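Local coordinates for cell division protein FtsX (Streptococcus pneumoniae, PDB 6HE6), which forms, with FtsE, an ABC transporter-like membrane complex of cell division, and interacts through its large extracellular loop with the peptidoglycan hydrolase PcsB, at residues D44-M49 / Y89-N94. Sequence-based numbering, arbitrary orientation.
Sequences DSLKNM and YIVEAN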
loop_
_atom_site.group_PDB
_atom_site.type_symbol
_atom_site.label_atom_id
_atom_site.label_comp_id
_atom_site.label_asym_id
_atom_site.label_seq_id
_atom_site.Cartn_x
_atom_site.Cartn_y
_atom_site.Cartn_z
ATOM N N ASP A 44 -9.503 -5.568 1.409
ATOM C CA ASP A 44 -10.812 -5.810 2.014
ATOM C C ASP A 44 -10.734 -5.907 3.537
ATOM O O ASP A 44 -11.613 -5.389 4.235
ATOM C CB ASP A 44 -11.449 -7.078 1.440
ATOM C CG ASP A 44 -11.885 -6.925 0.005
ATOM O OD1 ASP A 44 -12.064 -5.773 -0.441
ATOM O OD2 ASP A 44 -12.103 -7.964 -0.657
ATOM N N SER A 45 -9.690 -6.557 4.068
ATOM C CA SER A 45 -9.532 -6.676 5.516
ATOM C C SER A 45 -9.334 -5.314 6.164
ATOM O O SER A 45 -9.860 -5.055 7.252
ATOM C CB SER A 45 -8.349 -7.584 5.837
ATOM O OG SER A 45 -8.541 -8.862 5.259
ATOM N N LEU A 46 -8.554 -4.442 5.522
ATOM C CA LEU A 46 -8.410 -3.073 6.003
ATOM C C LEU A 46 -9.737 -2.322 5.919
ATOM O O LEU A 46 -10.197 -1.740 6.908
ATOM C CB LEU A 46 -7.322 -2.343 5.198
ATOM C CG LEU A 46 -5.883 -2.881 5.256
ATOM C CD1 LEU A 46 -4.993 -2.203 4.207
ATOM C CD2 LEU A 46 -5.307 -2.639 6.633
ATOM N N LYS A 47 -10.380 -2.350 4.745
ATOM C CA LYS A 47 -11.660 -1.673 4.526
ATOM C C LYS A 47 -12.758 -2.168 5.470
ATOM O O LYS A 47 -13.695 -1.417 5.770
ATOM C CB LYS A 47 -12.077 -1.859 3.057
ATOM C CG LYS A 47 -12.992 -0.784 2.483
ATOM C CD LYS A 47 -12.254 0.512 2.283
ATOM C CE LYS A 47 -13.155 1.739 2.291
ATOM N NZ LYS A 47 -13.751 2.016 0.980
ATOM N N ASN A 48 -12.651 -3.397 5.967
ATOM C CA ASN A 48 -13.645 -3.942 6.882
ATOM C C ASN A 48 -13.487 -3.447 8.312
ATOM O O ASN A 48 -14.379 -3.689 9.126
ATOM C CB ASN A 48 -13.583 -5.469 6.879
ATOM C CG ASN A 48 -14.364 -6.079 5.741
ATOM O OD1 ASN A 48 -15.178 -5.409 5.103
ATOM N ND2 ASN A 48 -14.127 -7.360 5.481
ATOM N N MET A 49 -12.380 -2.788 8.644
ATOM C CA MET A 49 -12.197 -2.280 9.996
ATOM C C MET A 49 -13.088 -1.071 10.242
ATOM O O MET A 49 -13.070 -0.106 9.474
ATOM C CB MET A 49 -10.740 -1.909 10.232
ATOM C CG MET A 49 -9.761 -3.039 10.023
ATOM S SD MET A 49 -8.105 -2.454 10.426
ATOM C CE MET A 49 -7.130 -3.932 10.062
ATOM N N TYR A 89 -0.698 0.360 1.113
ATOM C CA TYR A 89 -1.994 1.011 1.241
ATOM C C TYR A 89 -1.854 2.171 2.220
ATOM O O TYR A 89 -1.221 2.038 3.274
ATOM C CB TYR A 89 -3.084 0.029 1.723
ATOM C CG TYR A 89 -3.594 -0.872 0.614
ATOM C CD1 TYR A 89 -4.339 -0.354 -0.443
ATOM C CD2 TYR A 89 -3.316 -2.228 0.614
ATOM C CE1 TYR A 89 -4.810 -1.175 -1.454
ATOM C CE2 TYR A 89 -3.773 -3.055 -0.399
ATOM C CZ TYR A 89 -4.510 -2.515 -1.433
ATOM O OH TYR A 89 -4.945 -3.316 -2.451
ATOM N N ILE A 90 -2.435 3.304 1.866
ATOM C CA ILE A 90 -2.449 4.480 2.727
ATOM C C ILE A 90 -3.812 4.486 3.399
ATOM O O ILE A 90 -4.835 4.691 2.739
ATOM C CB ILE A 90 -2.186 5.774 1.943
ATOM C CG1 ILE A 90 -0.994 5.639 0.996
ATOM C CG2 ILE A 90 -1.995 6.947 2.905
ATOM C CD1 ILE A 90 0.374 5.566 1.676
ATOM N N VAL A 91 -3.837 4.204 4.697
ATOM C CA VAL A 91 -5.078 4.031 5.446
ATOM C C VAL A 91 -5.328 5.290 6.259
ATOM O O VAL A 91 -4.414 5.799 6.923
ATOM C CB VAL A 91 -5.011 2.796 6.361
ATOM C CG1 VAL A 91 -6.313 2.614 7.151
ATOM C CG2 VAL A 91 -4.673 1.510 5.549
ATOM N N GLU A 92 -6.563 5.794 6.202
ATOM C CA GLU A 92 -6.992 6.943 6.985
ATOM C C GLU A 92 -7.883 6.461 8.123
ATOM O O GLU A 92 -8.931 5.858 7.873
ATOM C CB GLU A 92 -7.743 7.939 6.101
ATOM C CG GLU A 92 -8.364 9.107 6.867
ATOM C CD GLU A 92 -9.200 9.993 5.966
ATOM O OE1 GLU A 92 -9.599 9.509 4.887
ATOM O OE2 GLU A 92 -9.458 11.163 6.328
ATOM N N ALA A 93 -7.461 6.719 9.364
ATOM C CA ALA A 93 -8.233 6.376 10.556
ATOM C C ALA A 93 -9.370 7.374 10.768
ATOM O O ALA A 93 -9.349 8.481 10.242
ATOM C CB ALA A 93 -7.342 6.358 11.801
ATOM N N ASN A 94 -10.364 6.979 11.570
ATOM C CA ASN A 94 -11.449 7.906 11.881
ATOM C C ASN A 94 -11.021 8.953 12.905
ATOM O O ASN A 94 -11.508 10.089 12.867
ATOM C CB ASN A 94 -12.674 7.140 12.396
ATOM C CG ASN A 94 -13.608 6.676 11.273
ATOM O OD1 ASN A 94 -13.617 7.230 10.169
ATOM N ND2 ASN A 94 -14.394 5.643 11.557
#
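Leu46, on helix 41-47, faces Val91 of strand 88-93 with their CA atoms 7.9 Å apart, a gap that side chains alone bridge. Asn48 N bonds to Asp44 O at 2.8 Å, and Met49 N bonds to Leu46 O at 3.0 Å. One methyl group carries the contact. CD1 of Leu46 lies 3.8 Å from CB of Tyr89 and 4.0 Å from CG2 of Val91, touching two residues that point from the same side of the strand. CD1 is anti to CA (chi2 170°), which carries it out to the strand, and leucine's branched, wholly apolar end suits a buried site where a single methyl can reach two neighbours. The core has a ferredoxin-like (beta-alpha-beta)2 fold, in which two helices pack on one face of the antiparallel sheet 52-58, 88-93, 11-16, 112-116; the contact joins its first helix to its third strand, beside helix 99-107, whose Ala106 also touches Leu46. Beta-branched Val91 suits an extended backbone; with CG1 anti to the backbone N (chi1 180°), it presents CG2 to the leucine. Tyr89 offers its CB and the near part of its ring, CD2 lying 4.0 Å from Leu46 CD1, and the methyl approaches the ring obliquely. Tyrosine fits here because its apolar ring can be buried, meeting Phe57, while its hydroxyl is hydrogen-bonded to Asp22 OD2.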